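Local coordinates for protein tryptophanyl-tRNA synthetase (Mycoplasma pneumoniae, PDB 2YY5) that probably catalyses the ATP-dependent attachment of tryptophan to its cognate tRNA, working as a homodimer, at residues C79-Q83 with S84-E88; N269-G272 with N273-A277. The protein carries 1 engineered substitution. All blocks are in the same frame, centred on the assembly; numbering follows the deposited sequence.

Contact 1. Residues C79-Q83 with S84-E88; sequences CLFLQ and SDLLE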
loop_
_atom_site.group_PDB
_atom_site.type_symbol
_atom_site.label_atom_id
_atom_site.label_comp_id
_atom_site.label_asym_id
_atom_site.label_seq_id
_atom_site.Cartn_x
_atom_site.Cartn_y
_atom_site.Cartn_z
ATOM N N CYS B 79 -1.094 -0.387 -25.232
ATOM C CA CYS B 79 -0.700 0.580 -24.215
ATOM C C CYS B 79 0.362 -0.037 -23.316
ATOM O O CYS B 79 0.084 -0.995 -22.597
ATOM C CB CYS B 79 -1.899 0.978 -23.359
ATOM S SG CYS B 79 -1.456 2.049 -21.976
ATOM N N LEU B 80 1.573 0.510 -23.356
ATOM C CA LEU B 80 2.675 0.000 -22.546
ATOM C C LEU B 80 3.125 1.079 -21.561
ATOM O O LEU B 80 3.599 2.135 -21.968
ATOM C CB LEU B 80 3.837 -0.410 -23.459
ATOM C CG LEU B 80 5.190 -0.772 -22.833
ATOM C CD1 LEU B 80 5.061 -1.977 -21.894
ATOM C CD2 LEU B 80 6.181 -1.064 -23.962
ATOM N N PHE B 81 2.980 0.813 -20.267
ATOM C CA PHE B 81 3.353 1.803 -19.264
ATOM C C PHE B 81 4.171 1.260 -18.095
ATOM O O PHE B 81 4.370 0.058 -17.972
ATOM C CB PHE B 81 2.092 2.488 -18.737
ATOM C CG PHE B 81 1.165 1.575 -17.968
ATOM C CD1 PHE B 81 1.087 1.653 -16.578
ATOM C CD2 PHE B 81 0.313 0.698 -18.637
ATOM C CE1 PHE B 81 0.162 0.883 -15.865
ATOM C CE2 PHE B 81 -0.619 -0.078 -17.931
ATOM C CZ PHE B 81 -0.695 0.019 -16.543
ATOM N N LEU B 82 4.652 2.168 -17.242
ATOM C CA LEU B 82 5.431 1.786 -16.068
ATOM C C LEU B 82 4.541 1.966 -14.849
ATOM O O LEU B 82 4.151 3.086 -14.521
ATOM C CB LEU B 82 6.677 2.662 -15.925
ATOM C CG LEU B 82 7.553 2.286 -14.724
ATOM C CD1 LEU B 82 8.204 0.951 -15.020
ATOM C CD2 LEU B 82 8.619 3.343 -14.454
ATOM N N GLN B 83 4.223 0.852 -14.192
ATOM C CA GLN B 83 3.361 0.838 -13.014
ATOM C C GLN B 83 3.567 2.008 -12.042
ATOM O O GLN B 83 2.610 2.665 -11.638
ATOM C CB GLN B 83 3.536 -0.499 -12.276
ATOM C CG GLN B 83 2.656 -0.681 -11.046
ATOM C CD GLN B 83 2.870 -2.028 -10.384
ATOM O OE1 GLN B 83 3.948 -2.607 -10.476
ATOM N NE2 GLN B 83 1.849 -2.524 -9.697
ATOM N N SER B 84 4.811 2.274 -11.675
ATOM C CA SER B 84 5.098 3.356 -10.745
ATOM C C SER B 84 4.745 4.754 -11.266
ATOM O O SER B 84 4.687 5.701 -10.478
ATOM C CB SER B 84 6.582 3.319 -10.336
ATOM O OG SER B 84 7.446 3.648 -11.417
ATOM N N ASP B 85 4.530 4.901 -12.576
ATOM C CA ASP B 85 4.186 6.214 -13.133
ATOM C C ASP B 85 2.765 6.613 -12.768
ATOM O O ASP B 85 2.378 7.772 -12.932
ATOM C CB ASP B 85 4.328 6.228 -14.659
ATOM C CG ASP B 85 5.731 6.592 -15.120
ATOM O OD1 ASP B 85 6.063 6.294 -16.286
ATOM O OD2 ASP B 85 6.497 7.185 -14.333
ATOM N N LEU B 86 1.989 5.646 -12.287
ATOM C CA LEU B 86 0.611 5.896 -11.889
ATOM C C LEU B 86 0.322 5.701 -10.396
ATOM O O LEU B 86 0.205 4.579 -9.913
ATOM C CB LEU B 86 -0.346 5.006 -12.693
ATOM C CG LEU B 86 -0.570 5.343 -14.165
ATOM C CD1 LEU B 86 0.720 5.123 -14.942
ATOM C CD2 LEU B 86 -1.694 4.471 -14.724
ATOM N N LEU B 87 0.190 6.796 -9.664
ATOM C CA LEU B 87 -0.141 6.698 -8.251
ATOM C C LEU B 87 -1.447 5.915 -8.061
ATOM O O LEU B 87 -1.713 5.397 -6.968
ATOM C CB LEU B 87 -0.288 8.101 -7.650
ATOM C CG LEU B 87 0.975 8.792 -7.121
ATOM C CD1 LEU B 87 2.219 8.203 -7.749
ATOM C CD2 LEU B 87 0.870 10.268 -7.390
ATOM N N GLU B 88 -2.264 5.832 -9.117
ATOM C CA GLU B 88 -3.533 5.107 -9.037
ATOM C C GLU B 88 -3.317 3.650 -8.667
ATOM O O GLU B 88 -4.191 3.016 -8.090
ATOM C CB GLU B 88 -4.303 5.162 -10.364
ATOM C CG GLU B 88 -5.008 6.481 -10.671
ATOM C CD GLU B 88 -4.039 7.541 -11.138
ATOM O OE1 GLU B 88 -4.470 8.677 -11.422
ATOM O OE2 GLU B 88 -2.835 7.229 -11.225
HETATM O O HOH W 1 4.394 4.864 -17.874
#
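Asp85 N donates to Leu82 O at 2.7 Å, the N-H pointing fairly straight at its acceptor (155°). One residue further on, Leu86 N donates to Gln83 O at 3.1 Å, and these two i to i+3 bonds close the 3-10 turn at 83-85. The amide of Leu82 is served differently: a water accepts from Leu82 N at 2.8 Å and donates to Asp85 OD1 at 2.7 Å, which bridges the last residue of the strand to the turn. Asp85 OD2 in turn accepts from the backbone N of Ser344 of the second subunit. The turn ends strand 78-82, an outermost strand of the parallel sheet in the class-I Rossmann-type catalytic domain, and leads into helix 87-98. Ser84 OG, held over its own backbone between N and the carbonyl carbon (chi1 68°), lies 3.3 Å from Leu82 CD2 while hydrogen-bonding to Asp44 and to Gly343 N of the second subunit; Ser84 O is bonded to Tyr337 OH of that same subunit. The extended Gln83 side chain runs the other way: OE1 accepts from Leu45 N, and NE2 makes a weak bond to Asp142, a predicted tryptophan-binding residue. Leu86 crosses Phe81 at about a right angle, its CD1 3.9 Å from Phe81 CD1. The Phe81 ring also meets the rings of Phe41 and Tyr146, and Leu86 touches Tyr146 as well.

Contact 2. Residues N269-G272 with N273-A277; sequences NQLG and NDLEA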
loop_
_atom_site.group_PDB
_atom_site.type_symbol
_atom_site.label_atom_id
_atom_site.label_comp_id
_atom_site.label_asym_id
_atom_site.label_seq_id
_atom_site.Cartn_x
_atom_site.Cartn_y
_atom_site.Cartn_z
ATOM N N ASN B 269 9.738 -25.835 -41.713
ATOM C CA ASN B 269 9.427 -26.449 -42.998
ATOM C C ASN B 269 10.197 -27.761 -43.098
ATOM O O ASN B 269 9.640 -28.801 -43.443
ATOM C CB ASN B 269 9.824 -25.516 -44.139
ATOM C CG ASN B 269 8.820 -24.406 -44.355
ATOM O OD1 ASN B 269 8.181 -23.942 -43.411
ATOM N ND2 ASN B 269 8.680 -23.966 -45.599
ATOM N N GLN B 270 11.483 -27.700 -42.783
ATOM C CA GLN B 270 12.351 -28.865 -42.814
ATOM C C GLN B 270 11.849 -29.961 -41.868
ATOM O O GLN B 270 12.116 -31.145 -42.080
ATOM C CB GLN B 270 13.775 -28.431 -42.433
ATOM C CG GLN B 270 14.634 -29.488 -41.743
ATOM C CD GLN B 270 15.947 -28.920 -41.216
ATOM O OE1 GLN B 270 16.695 -29.597 -40.502
ATOM N NE2 GLN B 270 16.234 -27.670 -41.571
ATOM N N LEU B 271 11.104 -29.569 -40.839
ATOM C CA LEU B 271 10.602 -30.529 -39.858
ATOM C C LEU B 271 9.193 -31.091 -40.074
ATOM O O LEU B 271 8.926 -32.232 -39.704
ATOM C CB LEU B 271 10.707 -29.923 -38.453
ATOM C CG LEU B 271 11.978 -30.213 -37.638
ATOM C CD1 LEU B 271 13.232 -29.968 -38.455
ATOM C CD2 LEU B 271 11.967 -29.341 -36.401
ATOM N N GLY B 272 8.295 -30.307 -40.666
ATOM C CA GLY B 272 6.940 -30.786 -40.892
ATOM C C GLY B 272 6.069 -30.537 -39.676
ATOM O O GLY B 272 6.579 -30.195 -38.614
ATOM N N ASN B 273 4.760 -30.726 -39.806
ATOM C CA ASN B 273 3.867 -30.471 -38.679
ATOM C C ASN B 273 3.790 -31.580 -37.638
ATOM O O ASN B 273 3.273 -31.363 -36.543
ATOM C CB ASN B 273 2.451 -30.162 -39.173
ATOM C CG ASN B 273 1.594 -29.490 -38.103
ATOM O OD1 ASN B 273 0.386 -29.317 -38.279
ATOM N ND2 ASN B 273 2.222 -29.098 -36.993
ATOM N N ASP B 274 4.294 -32.765 -37.968
ATOM C CA ASP B 274 4.248 -33.878 -37.026
ATOM C C ASP B 274 5.617 -34.115 -36.388
ATOM O O ASP B 274 6.372 -34.988 -36.815
ATOM C CB ASP B 274 3.778 -35.149 -37.738
ATOM C CG ASP B 274 3.394 -36.252 -36.771
ATOM O OD1 ASP B 274 3.780 -36.168 -35.587
ATOM O OD2 ASP B 274 2.716 -37.213 -37.199
ATOM N N LEU B 275 5.929 -33.335 -35.360
ATOM C CA LEU B 275 7.208 -33.454 -34.658
ATOM C C LEU B 275 7.513 -34.876 -34.167
ATOM O O LEU B 275 8.646 -35.359 -34.295
ATOM C CB LEU B 275 7.251 -32.490 -33.468
ATOM C CG LEU B 275 7.198 -30.978 -33.702
ATOM C CD1 LEU B 275 7.510 -30.273 -32.373
ATOM C CD2 LEU B 275 8.216 -30.565 -34.762
ATOM N N GLU B 276 6.517 -35.539 -33.589
ATOM C CA GLU B 276 6.727 -36.891 -33.104
ATOM C C GLU B 276 7.103 -37.808 -34.258
ATOM O O GLU B 276 7.974 -38.676 -34.108
ATOM C CB GLU B 276 5.475 -37.429 -32.403
ATOM C CG GLU B 276 5.183 -36.784 -31.058
ATOM C CD GLU B 276 4.326 -37.670 -30.170
ATOM O OE1 GLU B 276 3.913 -37.220 -29.074
ATOM O OE2 GLU B 276 4.071 -38.826 -30.572
ATOM N N ALA B 277 6.452 -37.618 -35.406
ATOM C CA ALA B 277 6.744 -38.438 -36.582
ATOM C C ALA B 277 8.159 -38.148 -37.090
ATOM O O ALA B 277 8.880 -39.052 -37.506
ATOM C CB ALA B 277 5.720 -38.170 -37.685
#
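Leu271 and Leu275 make the apolar side of this turn, meeting through one methyl each: Leu271 CD2 lies 4.3 Å from Leu275 CD2, an ordinary van der Waals approach. Leu275 CB does not aim at the preceding helix, but with CG anti to the carbonyl carbon (chi1 -64°) the CD2 branch turns back to Leu271. The same Leu275 CD2 also comes to 4.2 Å from Gly272 O. Both leucines are buried, and Leu275 packs on Lys256 and Leu259 of helix 246-259. At the bend Gly272 C stands 3.3 Å from Asp274 N. Together the residues form a tight connection between two consecutive helices: helix 265-271 stops at Gly272, whose positive phi (86°) takes the chain out of helical geometry in a conformation that suits a residue without a side chain, and helix 275-278 starts after Asp274. That aspartate is the N-cap. Asp274 OD1 accepts from Ala277 N at 3.0 Å, the N-H reaching it at 155° but from well above the carboxylate plane, and the bond satisfies an amide that the first turn of a helix cannot pair within its own backbone. No hydrogen bond joins 269-272 to 273-277. The loose, solvent side of the connection belongs to Asn273, an exposed residue that touches the earlier segment through its CB, 3.7 Å from Gly272 C, although the bond to that CB points away from the segment.

In the fold
Both contacts are local turns that end one secondary-structure element and begin a helix, but they lie on opposite sides of the chain's centre, their own centres about 43 Å apart. Contact 1 joins a strand to a helix as a buried contact in the catalytic domain, near the bound tryptophanyl-adenylate analogue and against the second subunit; its polar groups draw on backbone, water, nearby residues and the second subunit. Contact 2 joins two helices farther from the chain centre, partly buried and away from the annotated sites, with no other protein chain touching it. There a pair of leucines covers the inner side, and between the two segments' own atoms the one side-chain to backbone bond is the Asp274 cap.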